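Local coordinates for protein methylenetetrahydrofolate--tRNA-(uracil-5-)-methyltransferase TrmFO (Thermus thermophilus, PDB 3G5S) that is an FAD- and folate-dependent methyltransferase of tRNA that forms 5-methyluridine at position 54, probably with NADH or NADPH as reductant, at residues Y156-S161 with V306-T311. Sequence-based numbering, arbitrary orientation.
Sequences YYDAAS and VMHRNT. With GSH (glutathione), chain C.
V306 faces A160 across two roughly antiparallel segments: its O accepts a bent bond from the A160 amide (A160 N to V306 O 2.9 Å), while the return bond from V306 N to A160 O is weak. Its CG2 branch touches the CB of A160 and lies beside the D158 carboxylate. The selenium of selenomethionine M307 rests on the CB of A159, SE to CB 4.0 Å. At H308 the backbone is gripped twice by D158: H308 N gives a bond to the syn side of D158 OD1 (2.8 Å), and D158 N returns one to H308 O (3.2 Å). With CG between the backbone N and the carbonyl carbon (chi1 45°), OD1 also receives A159 N on its anti side. In the modelled conformer of D158 the H308 ring flanks this carboxylate, and an alanine here would probably open a gap there, although the backbone bond to OD1 would remain. The pairing thus continues irregularly beyond the two-stranded antiparallel sheet of 154-155 and 309-313, the D158 carboxylate bonding in place of a backbone carbonyl; the loop's carbonyls face glutathione, whose N1 bonds to the O atoms of Y157 and D158, and N3 to A159 O. R309 and Y157 form a non-hydrogen-bonded pair. Bent at chi2 (81°), the R309 side chain runs beside the Y156 ring, and NH1 reaches T311 OG1 in the guanidinium plane (2.8 Å) and, less straight, Y156 O (3.1 Å). N310 N bonds to that same Y156 O at 2.9 Å. T311 OG1 lies 3.6 Å from CD1 of Y156, whose ring packs on helix 139-149.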
ATOM      1  N   TYR A 156       2.192 -14.183   2.567  1.00 16.09           N
ATOM      2  CA  TYR A 156       0.790 -14.563   2.432  1.00 17.46           C
ATOM      3  C   TYR A 156      -0.134 -13.761   3.344  1.00 16.84           C
ATOM      4  O   TYR A 156      -1.352 -13.854   3.220  1.00 18.37           O
ATOM      5  CB  TYR A 156       0.603 -16.056   2.703  1.00 19.82           C
ATOM      6  CG  TYR A 156       1.208 -16.936   1.639  1.00 21.34           C
ATOM      7  CD1 TYR A 156       0.603 -17.072   0.399  1.00 22.05           C
ATOM      8  CD2 TYR A 156       2.388 -17.624   1.872  1.00 24.28           C
ATOM      9  CE1 TYR A 156       1.160 -17.874  -0.583  1.00 22.87           C
ATOM     10  CE2 TYR A 156       2.949 -18.428   0.901  1.00 24.30           C
ATOM     11  CZ  TYR A 156       2.331 -18.549  -0.325  1.00 24.01           C
ATOM     12  OH  TYR A 156       2.892 -19.352  -1.294  1.00 25.97           O
ATOM     13  N   TYR A 157       0.442 -13.002   4.270  1.00 16.07           N
ATOM     14  CA  TYR A 157      -0.335 -12.127   5.143  1.00 17.05           C
ATOM     15  C   TYR A 157       0.491 -10.890   5.426  1.00 16.72           C
ATOM     16  O   TYR A 157       1.715 -10.918   5.322  1.00 16.57           O
ATOM     17  CB  TYR A 157      -0.744 -12.837   6.445  1.00 18.94           C
ATOM     18  CG  TYR A 157       0.388 -13.234   7.373  1.00 21.64           C
ATOM     19  CD1 TYR A 157       0.941 -12.323   8.268  1.00 22.11           C
ATOM     20  CD2 TYR A 157       0.873 -14.534   7.384  1.00 24.41           C
ATOM     21  CE1 TYR A 157       1.964 -12.695   9.130  1.00 23.84           C
ATOM     22  CE2 TYR A 157       1.893 -14.914   8.241  1.00 25.21           C
ATOM     23  CZ  TYR A 157       2.434 -13.991   9.112  1.00 25.22           C
ATOM     24  OH  TYR A 157       3.448 -14.368   9.967  1.00 27.31           O
ATOM     25  N   ASP A 158      -0.141  -9.802   5.868  0.62 16.89           N
ATOM     26  CA  ASP A 158       0.617  -8.559   6.109  0.62 17.80           C
ATOM     27  C   ASP A 158       1.108  -8.264   7.546  0.62 20.80           C
ATOM     28  O   ASP A 158       2.295  -8.015   7.756  0.62 21.62           O
ATOM     29  CB  ASP A 158      -0.083  -7.335   5.501  0.62 15.87           C
ATOM     30  CG  ASP A 158      -1.568  -7.302   5.778  0.62 16.88           C
ATOM     31  OD1 ASP A 158      -2.016  -7.904   6.778  0.62 17.36           O
ATOM     32  OD2 ASP A 158      -2.286  -6.651   4.988  0.62 19.89           O
ATOM     33  N   ALA A 159       0.207  -8.271   8.523  0.62 20.33           N
ATOM     34  CA  ALA A 159       0.606  -8.066   9.916  0.62 16.38           C
ATOM     35  C   ALA A 159       1.392  -6.767  10.107  0.62 14.88           C
ATOM     36  O   ALA A 159       2.471  -6.754  10.689  0.62 18.42           O
ATOM     37  CB  ALA A 159       1.410  -9.257  10.428  0.62 16.87           C
ATOM     38  N   ALA A 160       0.836  -5.677   9.612  1.00 13.48           N
ATOM     39  CA  ALA A 160       1.446  -4.367   9.711  1.00 12.96           C
ATOM     40  C   ALA A 160       1.186  -3.731  11.065  1.00 11.77           C
ATOM     41  O   ALA A 160       0.098  -3.844  11.618  1.00 12.19           O
ATOM     42  CB  ALA A 160       0.924  -3.476   8.612  1.00 14.47           C
ATOM     43  N   SER A 161       2.204  -3.052  11.577  1.00 11.94           N
ATOM     44  CA  SER A 161       2.022  -2.216  12.744  0.72 11.67           C
ATOM     45  C   SER A 161       1.797  -0.769  12.294  1.00 11.43           C
ATOM     46  O   SER A 161       2.035  -0.416  11.139  1.00 11.95           O
ATOM     47  CB  SER A 161       3.233  -2.309  13.658  0.72 12.27           C
ATOM     48  OG  SER A 161       4.339  -1.683  13.047  0.72 11.90           O
ATOM     49  N   VAL A 306      -2.720  -3.449  10.352  1.00 12.61           N
ATOM     50  CA  VAL A 306      -3.729  -4.380   9.868  1.00 13.07           C
ATOM     51  C   VAL A 306      -3.192  -5.802   9.925  1.00 13.95           C
ATOM     52  O   VAL A 306      -1.978  -6.017   9.918  1.00 14.64           O
ATOM     53  CB  VAL A 306      -4.155  -4.087   8.417  1.00 14.31           C
ATOM     54  CG1 VAL A 306      -4.804  -2.719   8.315  1.00 16.97           C
ATOM     55  CG2 VAL A 306      -2.971  -4.229   7.469  1.00 15.27           C
HETATM   56  N   MSE A 307      -4.113  -6.762   9.978  1.00 14.79           N
HETATM   57  CA  MSE A 307      -3.795  -8.185  10.033  1.00 18.27           C
HETATM   58  C   MSE A 307      -4.722  -8.914   9.093  1.00 17.02           C
HETATM   59  O   MSE A 307      -5.852  -9.213   9.468  1.00 19.35           O
HETATM   60  CB  MSE A 307      -4.098  -8.756  11.423  1.00 23.82           C
HETATM   61  CG  MSE A 307      -3.218  -8.300  12.560  1.00 28.38           C
HETATM   62 SE   MSE A 307      -1.716  -9.499  12.926  1.00 31.50          SE
HETATM   63  CE  MSE A 307      -2.578 -11.233  12.753  1.00 30.39           C
ATOM     64  N   HIS A 308      -4.280  -9.218   7.885  1.00 15.95           N
ATOM     65  CA  HIS A 308      -5.133 -10.041   7.049  1.00 18.23           C
ATOM     66  C   HIS A 308      -4.400 -10.871   6.020  1.00 16.10           C
ATOM     67  O   HIS A 308      -3.209 -10.684   5.756  1.00 15.44           O
ATOM     68  CB  HIS A 308      -6.264  -9.236   6.394  1.00 23.68           C
ATOM     69  CG  HIS A 308      -5.830  -7.936   5.795  1.00 27.61           C
ATOM     70  ND1 HIS A 308      -4.977  -7.857   4.717  1.00 29.46           N
ATOM     71  CD2 HIS A 308      -6.158  -6.660   6.112  1.00 27.83           C
ATOM     72  CE1 HIS A 308      -4.792  -6.587   4.397  1.00 28.91           C
ATOM     73  NE2 HIS A 308      -5.490  -5.842   5.234  1.00 28.53           N
ATOM     74  N   ARG A 309      -5.145 -11.815   5.467  1.00 17.22           N
ATOM     75  CA  ARG A 309      -4.702 -12.603   4.339  1.00 17.71           C
ATOM     76  C   ARG A 309      -4.443 -11.666   3.164  1.00 17.19           C
ATOM     77  O   ARG A 309      -5.323 -10.903   2.760  1.00 19.21           O
ATOM     78  CB  ARG A 309      -5.785 -13.620   3.997  1.00 19.87           C
ATOM     79  CG  ARG A 309      -5.587 -14.339   2.696  1.00 22.17           C
ATOM     80  CD  ARG A 309      -4.610 -15.481   2.838  1.00 23.85           C
ATOM     81  NE  ARG A 309      -4.522 -16.204   1.580  1.00 24.50           N
ATOM     82  CZ  ARG A 309      -3.681 -15.888   0.602  1.00 24.22           C
ATOM     83  NH1 ARG A 309      -2.841 -14.875   0.753  1.00 22.26           N
ATOM     84  NH2 ARG A 309      -3.674 -16.586  -0.522  1.00 25.99           N
ATOM     85  N   ASN A 310      -3.233 -11.727   2.621  1.00 16.13           N
ATOM     86  CA  ASN A 310      -2.789 -10.752   1.631  1.00 14.53           C
ATOM     87  C   ASN A 310      -1.489 -11.230   1.016  1.00 13.04           C
ATOM     88  O   ASN A 310      -0.439 -11.125   1.636  1.00 14.99           O
ATOM     89  CB  ASN A 310      -2.577  -9.390   2.325  1.00 16.20           C
ATOM     90  CG  ASN A 310      -2.309  -8.239   1.351  1.00 17.55           C
ATOM     91  OD1 ASN A 310      -3.237  -7.604   0.844  1.00 20.28           O
ATOM     92  ND2 ASN A 310      -1.034  -7.936   1.123  1.00 17.59           N
ATOM     93  N   THR A 311      -1.553 -11.766  -0.199  1.00 12.84           N
ATOM     94  CA  THR A 311      -0.344 -12.160  -0.917  1.00 11.88           C
ATOM     95  C   THR A 311       0.322 -10.951  -1.547  1.00 11.39           C
ATOM     96  O   THR A 311      -0.317 -10.186  -2.271  1.00 12.07           O
ATOM     97  CB  THR A 311      -0.659 -13.183  -1.994  1.00 13.16           C
ATOM     98  OG1 THR A 311      -1.111 -14.378  -1.353  1.00 15.19           O
ATOM     99  CG2 THR A 311       0.574 -13.505  -2.801  1.00 14.04           C
TER
HETATM  100  N1  GSH C 445       4.129  -9.998   6.405  1.00 19.92           N
HETATM  101  CA1 GSH C 445       5.519 -10.330   6.148  0.85 23.74           C
HETATM  102  C1  GSH C 445       5.803 -11.819   6.261  0.96 25.82           C
HETATM  103  O11 GSH C 445       4.731 -12.692   6.448  0.79 27.54           O
HETATM  104  O12 GSH C 445       6.855 -12.239   5.905  0.75 27.37           O
HETATM  105  CB1 GSH C 445       6.513  -9.481   6.936  0.92 22.02           C
HETATM  106  CG1 GSH C 445       6.832  -9.908   8.364  0.85 20.65           C
HETATM  107  CD1 GSH C 445       5.747  -9.756   9.427  0.78 20.34           C
HETATM  108  OE1 GSH C 445       4.613  -9.519   9.156  0.78 20.94           O
HETATM  109  N2  GSH C 445       6.156  -9.889  10.796  0.76 20.07           N
HETATM  110  CA2 GSH C 445       5.231  -9.655  11.859  0.90 19.80           C
HETATM  111  C2  GSH C 445       5.487  -8.330  12.570  0.89 19.19           C
HETATM  112  O2  GSH C 445       6.297  -8.262  13.433  0.89 21.38           O
HETATM  113  CB2 GSH C 445       5.314 -10.848  12.798  0.88 20.69           C
HETATM  114  SG2 GSH C 445       4.080 -10.933  14.113  0.80 22.26           S
HETATM  115  N3  GSH C 445       4.434  -7.336  12.497  0.92 17.58           N
HETATM  116  CA3 GSH C 445       4.538  -6.132  13.293  0.92 18.08           C
HETATM  117  C3  GSH C 445       5.543  -5.118  12.766  0.83 18.59           C
HETATM  118  O31 GSH C 445       6.185  -4.422  13.488  0.90 19.09           O
HETATM  119  O32 GSH C 445       5.872  -5.240  11.430  0.80 19.48           O